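Side-chain contacts in methylaspartate ammonia-lyase (Citrobacter amalonaticus, PDB 1KKO), which catalyses the reversible, magnesium-dependent anti elimination of ammonia from (2S,3S)-3-methylaspartate to give mesaconate, working as a homodimer: residues L119-G123 with N124-T128; I237-Y240 with G241-L245; I179-D182 with K183-K187. One frame throughout, in Å; residues are numbered along the deposited sequence.

Contact 1 (L119-G123 with N124-T128)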
loop_
_atom_site.group_PDB
_atom_site.type_symbol
_atom_site.label_atom_id
_atom_site.label_comp_id
_atom_site.label_asym_id
_atom_site.label_seq_id
_atom_site.Cartn_x
_atom_site.Cartn_y
_atom_site.Cartn_z
ATOM N N LEU A 119 -19.139 14.763 -20.440
ATOM C CA LEU A 119 -18.352 15.683 -21.239
ATOM C C LEU A 119 -17.638 14.993 -22.401
ATOM O O LEU A 119 -17.062 13.933 -22.238
ATOM C CB LEU A 119 -17.317 16.340 -20.334
ATOM C CG LEU A 119 -16.508 17.453 -20.982
ATOM C CD1 LEU A 119 -17.387 18.639 -21.327
ATOM C CD2 LEU A 119 -15.380 17.883 -20.061
ATOM N N ARG A 120 -17.656 15.619 -23.577
ATOM C CA ARG A 120 -16.913 15.088 -24.719
ATOM C C ARG A 120 -15.920 16.111 -25.265
ATOM O O ARG A 120 -16.260 17.286 -25.451
ATOM C CB ARG A 120 -17.852 14.636 -25.833
ATOM C CG ARG A 120 -18.622 13.382 -25.493
ATOM C CD ARG A 120 -19.732 13.069 -26.472
ATOM N NE ARG A 120 -20.454 11.861 -26.088
ATOM C CZ ARG A 120 -20.081 10.633 -26.425
ATOM N NH1 ARG A 120 -18.995 10.439 -27.157
ATOM N NH2 ARG A 120 -20.799 9.595 -26.024
ATOM N N ILE A 121 -14.698 15.652 -25.510
ATOM C CA ILE A 121 -13.622 16.483 -26.037
ATOM C C ILE A 121 -13.228 15.853 -27.357
ATOM O O ILE A 121 -12.892 14.666 -27.403
ATOM C CB ILE A 121 -12.399 16.480 -25.099
ATOM C CG1 ILE A 121 -12.769 16.988 -23.700
ATOM C CG2 ILE A 121 -11.268 17.311 -25.701
ATOM C CD1 ILE A 121 -13.075 18.454 -23.645
ATOM N N ASP A 122 -13.266 16.633 -28.429
ATOM C CA ASP A 122 -12.948 16.114 -29.754
ATOM C C ASP A 122 -13.832 14.894 -30.066
ATOM O O ASP A 122 -13.413 13.971 -30.773
ATOM C CB ASP A 122 -11.437 15.829 -29.882
ATOM C CG ASP A 122 -10.590 17.081 -29.659
ATOM O OD1 ASP A 122 -11.013 18.173 -30.109
ATOM O OD2 ASP A 122 -9.507 17.086 -29.029
ATOM N N GLY A 123 -15.060 14.915 -29.532
ATOM C CA GLY A 123 -16.079 13.905 -29.790
ATOM C C GLY A 123 -16.158 12.733 -28.826
ATOM O O GLY A 123 -17.158 12.002 -28.794
ATOM N N ASN A 124 -15.128 12.591 -28.010
ATOM C CA ASN A 124 -14.988 11.428 -27.145
ATOM C C ASN A 124 -15.231 11.716 -25.685
ATOM O O ASN A 124 -14.755 12.727 -25.174
ATOM C CB ASN A 124 -13.577 10.897 -27.298
ATOM C CG ASN A 124 -13.277 10.491 -28.714
ATOM O OD1 ASN A 124 -14.103 9.861 -29.366
ATOM N ND2 ASN A 124 -12.106 10.855 -29.202
ATOM N N LEU A 125 -15.984 10.836 -25.021
ATOM C CA LEU A 125 -16.182 10.939 -23.582
ATOM C C LEU A 125 -14.813 10.869 -22.961
ATOM O O LEU A 125 -13.895 10.249 -23.499
ATOM C CB LEU A 125 -16.999 9.774 -22.987
ATOM C CG LEU A 125 -18.522 9.760 -23.066
ATOM C CD1 LEU A 125 -19.021 8.475 -22.415
ATOM C CD2 LEU A 125 -19.168 10.987 -22.415
ATOM N N LEU A 126 -14.676 11.513 -21.823
ATOM C CA LEU A 126 -13.439 11.407 -21.097
ATOM C C LEU A 126 -13.167 9.945 -20.745
ATOM O O LEU A 126 -14.084 9.167 -20.466
ATOM C CB LEU A 126 -13.519 12.203 -19.810
ATOM C CG LEU A 126 -13.576 13.724 -19.950
ATOM C CD1 LEU A 126 -13.798 14.349 -18.597
ATOM C CD2 LEU A 126 -12.307 14.266 -20.603
ATOM N N HIS A 127 -11.895 9.590 -20.757
ATOM C CA HIS A 127 -11.466 8.266 -20.351
ATOM C C HIS A 127 -12.095 7.970 -18.990
ATOM O O HIS A 127 -12.192 8.858 -18.136
ATOM C CB HIS A 127 -9.946 8.270 -20.260
ATOM C CG HIS A 127 -9.319 6.921 -20.107
ATOM N ND1 HIS A 127 -9.477 6.130 -18.984
ATOM C CD2 HIS A 127 -8.507 6.234 -20.943
ATOM C CE1 HIS A 127 -8.775 5.021 -19.135
ATOM N NE2 HIS A 127 -8.185 5.055 -20.320
ATOM N N THR A 128 -12.511 6.729 -18.758
ATOM C CA THR A 128 -13.087 6.375 -17.470
ATOM C C THR A 128 -12.165 6.737 -16.311
ATOM O O THR A 128 -12.648 7.113 -15.261
ATOM C CB THR A 128 -13.441 4.875 -17.373
ATOM O OG1 THR A 128 -12.337 4.079 -17.817
ATOM C CG2 THR A 128 -14.629 4.544 -18.260
HETATM O O HOH W 1 -16.942 12.523 -20.136
HETATM O O HOH W 2 -14.277 11.018 -32.109
#

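Contact 2 (I237-Y240 with G241-L245)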
loop_
_atom_site.group_PDB
_atom_site.type_symbol
_atom_site.label_atom_id
_atom_site.label_comp_id
_atom_site.label_asym_id
_atom_site.label_seq_id
_atom_site.Cartn_x
_atom_site.Cartn_y
_atom_site.Cartn_z
ATOM N N ILE A 237 -13.145 -17.246 -5.486
ATOM C CA ILE A 237 -12.060 -17.577 -6.389
ATOM C C ILE A 237 -12.433 -17.153 -7.799
ATOM O O ILE A 237 -13.541 -17.414 -8.254
ATOM C CB ILE A 237 -11.778 -19.093 -6.322
ATOM C CG1 ILE A 237 -11.241 -19.460 -4.927
ATOM C CG2 ILE A 237 -10.812 -19.516 -7.427
ATOM C CD1 ILE A 237 -11.201 -20.959 -4.633
ATOM N N ASP A 238 -11.507 -16.466 -8.467
ATOM C CA ASP A 238 -11.705 -15.964 -9.824
ATOM C C ASP A 238 -10.978 -16.880 -10.792
ATOM O O ASP A 238 -9.754 -17.081 -10.692
ATOM C CB ASP A 238 -11.144 -14.545 -9.938
ATOM C CG ASP A 238 -11.535 -13.829 -11.228
ATOM O OD1 ASP A 238 -12.014 -14.456 -12.219
ATOM O OD2 ASP A 238 -11.369 -12.584 -11.307
ATOM N N VAL A 239 -11.734 -17.424 -11.738
ATOM C CA VAL A 239 -11.196 -18.403 -12.677
ATOM C C VAL A 239 -11.034 -17.918 -14.112
ATOM O O VAL A 239 -10.705 -18.706 -14.992
ATOM C CB VAL A 239 -11.998 -19.704 -12.634
ATOM C CG1 VAL A 239 -12.055 -20.234 -11.214
ATOM C CG2 VAL A 239 -13.407 -19.499 -13.172
ATOM N N TYR A 240 -11.256 -16.635 -14.368
ATOM C CA TYR A 240 -10.903 -16.051 -15.662
ATOM C C TYR A 240 -11.373 -16.848 -16.863
ATOM O O TYR A 240 -10.642 -16.989 -17.851
ATOM C CB TYR A 240 -9.384 -15.831 -15.731
ATOM C CG TYR A 240 -8.982 -14.738 -14.791
ATOM C CD1 TYR A 240 -8.699 -15.019 -13.470
ATOM C CD2 TYR A 240 -8.954 -13.418 -15.204
ATOM C CE1 TYR A 240 -8.363 -14.026 -12.583
ATOM C CE2 TYR A 240 -8.611 -12.405 -14.322
ATOM C CZ TYR A 240 -8.325 -12.722 -13.014
ATOM O OH TYR A 240 -7.995 -11.726 -12.122
ATOM N N GLY A 241 -12.610 -17.326 -16.793
ATOM C CA GLY A 241 -13.228 -18.047 -17.891
ATOM C C GLY A 241 -12.715 -19.448 -18.131
ATOM O O GLY A 241 -13.178 -20.112 -19.065
ATOM N N THR A 242 -11.803 -19.935 -17.296
ATOM C CA THR A 242 -11.169 -21.227 -17.588
ATOM C C THR A 242 -12.108 -22.417 -17.478
ATOM O O THR A 242 -11.913 -23.411 -18.173
ATOM C CB THR A 242 -9.906 -21.465 -16.736
ATOM O OG1 THR A 242 -10.230 -21.344 -15.348
ATOM C CG2 THR A 242 -8.838 -20.406 -17.028
ATOM N N ILE A 243 -13.120 -22.342 -16.623
ATOM C CA ILE A 243 -14.065 -23.447 -16.498
ATOM C C ILE A 243 -14.806 -23.657 -17.821
ATOM O O ILE A 243 -14.971 -24.795 -18.268
ATOM C CB ILE A 243 -15.018 -23.224 -15.300
ATOM C CG1 ILE A 243 -14.229 -23.345 -13.992
ATOM C CG2 ILE A 243 -16.161 -24.238 -15.309
ATOM C CD1 ILE A 243 -14.993 -22.971 -12.739
ATOM N N GLY A 244 -15.208 -22.577 -18.477
ATOM C CA GLY A 244 -15.856 -22.684 -19.779
ATOM C C GLY A 244 -14.968 -23.375 -20.800
ATOM O O GLY A 244 -15.451 -24.155 -21.635
ATOM N N LEU A 245 -13.668 -23.102 -20.733
ATOM C CA LEU A 245 -12.734 -23.683 -21.692
ATOM C C LEU A 245 -12.625 -25.195 -21.594
ATOM O O LEU A 245 -12.489 -25.858 -22.628
ATOM C CB LEU A 245 -11.344 -23.073 -21.529
ATOM C CG LEU A 245 -11.197 -21.596 -21.877
ATOM C CD1 LEU A 245 -9.778 -21.162 -21.630
ATOM C CD2 LEU A 245 -11.599 -21.303 -23.309
#

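Contact 3 (I179-D182 with K183-K187)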
loop_
_atom_site.group_PDB
_atom_site.type_symbol
_atom_site.label_atom_id
_atom_site.label_comp_id
_atom_site.label_asym_id
_atom_site.label_seq_id
_atom_site.Cartn_x
_atom_site.Cartn_y
_atom_site.Cartn_z
ATOM N N ILE A 179 0.929 -18.505 0.180
ATOM C CA ILE A 179 1.429 -17.571 1.180
ATOM C C ILE A 179 0.401 -16.486 1.511
ATOM O O ILE A 179 0.228 -16.138 2.675
ATOM C CB ILE A 179 2.740 -16.916 0.708
ATOM C CG1 ILE A 179 3.869 -17.956 0.645
ATOM C CG2 ILE A 179 3.089 -15.744 1.606
ATOM C CD1 ILE A 179 4.146 -18.665 1.945
ATOM N N ALA A 180 -0.288 -15.955 0.504
ATOM C CA ALA A 180 -1.226 -14.870 0.766
ATOM C C ALA A 180 -2.395 -15.330 1.620
ATOM O O ALA A 180 -2.945 -14.550 2.396
ATOM C CB ALA A 180 -1.707 -14.252 -0.526
ATOM N N VAL A 181 -2.780 -16.596 1.489
ATOM C CA VAL A 181 -3.851 -17.149 2.304
ATOM C C VAL A 181 -3.461 -17.100 3.780
ATOM O O VAL A 181 -4.265 -16.726 4.635
ATOM C CB VAL A 181 -4.212 -18.579 1.850
ATOM C CG1 VAL A 181 -5.010 -19.331 2.910
ATOM C CG2 VAL A 181 -5.003 -18.513 0.562
ATOM N N ASP A 182 -2.221 -17.463 4.084
ATOM C CA ASP A 182 -1.751 -17.403 5.468
ATOM C C ASP A 182 -1.837 -15.978 6.004
ATOM O O ASP A 182 -2.289 -15.761 7.129
ATOM C CB ASP A 182 -0.308 -17.879 5.587
ATOM C CG ASP A 182 -0.148 -19.352 5.317
ATOM O OD1 ASP A 182 -1.169 -20.062 5.195
ATOM O OD2 ASP A 182 0.989 -19.870 5.205
ATOM N N LYS A 183 -1.399 -15.011 5.196
ATOM C CA LYS A 183 -1.486 -13.607 5.576
ATOM C C LYS A 183 -2.919 -13.221 5.892
ATOM O O LYS A 183 -3.204 -12.571 6.891
ATOM C CB LYS A 183 -1.008 -12.711 4.436
ATOM C CG LYS A 183 0.469 -12.713 4.148
ATOM C CD LYS A 183 0.719 -11.652 3.087
ATOM C CE LYS A 183 2.173 -11.456 2.718
ATOM N NZ LYS A 183 2.239 -10.458 1.601
HETATM N N MSE A 184 -3.825 -13.644 5.026
HETATM C CA MSE A 184 -5.231 -13.299 5.157
HETATM C C MSE A 184 -5.867 -13.927 6.389
HETATM O O MSE A 184 -6.685 -13.297 7.053
HETATM C CB MSE A 184 -5.968 -13.681 3.890
HETATM C CG MSE A 184 -5.673 -12.701 2.781
HETATM SE SE MSE A 184 -6.415 -13.206 1.082
HETATM C CE MSE A 184 -5.155 -12.400 -0.100
ATOM N N ILE A 185 -5.473 -15.156 6.707
ATOM C CA ILE A 185 -5.973 -15.801 7.920
ATOM C C ILE A 185 -5.432 -15.060 9.146
ATOM O O ILE A 185 -6.175 -14.758 10.083
ATOM C CB ILE A 185 -5.571 -17.287 7.970
ATOM C CG1 ILE A 185 -6.276 -18.068 6.863
ATOM C CG2 ILE A 185 -5.872 -17.871 9.341
ATOM C CD1 ILE A 185 -5.634 -19.396 6.550
ATOM N N LEU A 186 -4.140 -14.733 9.131
ATOM C CA LEU A 186 -3.541 -13.999 10.249
ATOM C C LEU A 186 -4.248 -12.680 10.491
ATOM O O LEU A 186 -4.320 -12.222 11.625
ATOM C CB LEU A 186 -2.053 -13.728 10.025
ATOM C CG LEU A 186 -1.123 -14.925 10.199
ATOM C CD1 LEU A 186 0.303 -14.594 9.819
ATOM C CD2 LEU A 186 -1.193 -15.422 11.635
ATOM N N LYS A 187 -4.731 -12.050 9.420
ATOM C CA LYS A 187 -5.397 -10.750 9.524
ATOM C C LYS A 187 -6.930 -10.821 9.461
ATOM O O LYS A 187 -7.594 -9.810 9.246
ATOM C CB LYS A 187 -4.804 -9.779 8.500
ATOM C CG LYS A 187 -3.363 -9.432 8.876
ATOM C CD LYS A 187 -2.688 -8.447 7.963
ATOM C CE LYS A 187 -1.349 -8.003 8.534
ATOM N NZ LYS A 187 -0.570 -7.145 7.574
#

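Contact 1 (L119-G123 with N124-T128)
The guanidinium group of Arg120 lies flat over Leu125: Leu125 CG sits beneath the centre of the planar group, 3.7 Å from NH2 of Arg120. With CG beside the backbone N (chi1 -71°) and the chain extended from there to NE, the arginine runs obliquely across the leucine, keeping its head over Leu125 CG with NH1 directed to the turn. There NH1 of Arg120 donates a 2.9 Å hydrogen bond to Gly123 O, which it meets close to the guanidinium plane. One face on the leucine and one edge on the carbonyl together limit how the head can rotate.

The backbone is a tight beta hairpin whose type I' turn runs from Ile121 to Asn124. Ile121 and Asn124 form its hydrogen-bonded pair, Ile121 N giving to Asn124 O at 2.9 Å and Asn124 N giving back to Ile121 O at 3.1 Å. Arg120 and Leu125, opposite one another in the next, non-hydrogen-bonded pair, point to the other face from Ile121 and Asn124. Beyond them Leu126 N reaches Leu119 O only weakly, at 3.4 Å, and also donates to a water at 3.0 Å. A second water joins Asn124 OD1, at 3.0 Å, with a weak bond to Asp122 O.

Leu126 spreads its two methyls to Leu119 and Ile121, CD1 against Leu119 CD2 and CD2 against Ile121 CG1, each at 4.1 Å. These three side chains pack onto helix 86-101, Leu119 on Ile97 and Leu100, Ile121 and Leu126 on Phe92, while the hairpin links helix 110-118 to helix 128-146, where His127 is the N-cap.

Contact 2 (I237-Y240 with G241-L245)
Thr242 has OG1 tucked between its own backbone N and carbonyl carbon (chi1 56°), which swings the hydroxyl back onto Val239 O; Val239 likewise holds CG2 between its N and carbonyl carbon, where it meets Ile243 CD1 at 3.8 Å. Two donors from one residue thus grip a single carbonyl. Thr242 OG1 gives a 2.7 Å hydrogen bond in the carbonyl plane, on a lone pair of Val239 O, while Thr242 N donates at 2.8 Å from above that plane. The backbone bond closes a type I' turn from Val239 to Thr242, with Tyr240 and Gly241 in its middle, both at positive phi, and Gly241 also the N-cap of helix 242-246.

This is the exit from strand 234-238 of the TIM barrel, at the end where enolase-superfamily enzymes hold their metal: Asp238 is a magnesium ligand. Its OD1 accepts from Tyr240 N at 3.2 Å, on the anti side though well out of the carboxylate plane, making an Asx turn that should help fix the carboxylate's rotation. The same OD1 stands 3.6 Å above the plane of the Tyr240 ring, displaced toward its rim. Tyr240 OH is hydrogen-bonded to NE2 of His194, the residue assigned as transition-state stabiliser, and Thr242 packs on Val200 and Leu204 of helix 200-204.

Contact 3 (I179-D182 with K183-K187)
Asp182 and Lys183, consecutive on helix 179-186, send their charged ends to different partners. Asp182 OD1 forms a salt bridge with Arg221, and its OD2 accepts from Phe32 N of the second subunit; Lys183, its chain extended beyond CG, forms a salt bridge through NZ with Asp392 and a hydrogen bond to Gly390 O. Lys187, just past the helix, also forms a salt bridge with Asp392 and makes a cation-pi contact with Tyr16 of the second subunit.

Between the segments themselves the polar links are the regular i to i+4 bonds of an alpha-helix. Lys183 N to Ile179 O is the longest at 3.2 Å, whereas Met184 N to Ala180 O, Ile185 N to Val181 O and Leu186 N to Asp182 O are all 2.9 Å.

Side chains one turn apart fold over those same carbonyls. Met184, a selenomethionine, has CG beside its backbone N (chi1 -75°), 3.3 Å from Ala180 O, and from there the chain stretches back along the helix until its terminal CE lies against Ala180 CB at 3.9 Å. Ile185 does the equivalent with a branch: CG1 lies 3.3 Å from Val181 O, and CD1 meets Val181 CG1 at 3.7 Å.

In this first helix after strand 169-170 of the barrel, Val181 and Ile185 face helix 209-225 through Tyr214, Leu218 and Ile222, Met184 rests on Leu192 and Pro193 of strand 191-194, and Ile179 and Leu186 meet Gly31 and Ile33 of the second subunit.

Overall arrangement
Contacts 2 and 3 both belong to the TIM-barrel part, contact 2 at the catalytic end of strand 234-238 and contact 3 on an outer helix; their centres are 23 Å apart and their nearest atoms about 8 Å. Strand 191-194 touches both: its His194 bonds to Tyr240 of contact 2, and Met184 of contact 3 packs on it. The Met184 side chain is about 7 Å from that of His194 and about 6 Å from that of substrate-binding Gln172. Contact 3 also faces the dimer partner. Contact 1, in the N-terminal family region, stands apart on the surface, its centre 33 Å from that of contact 2 and 42 Å from that of contact 3, away from the active site.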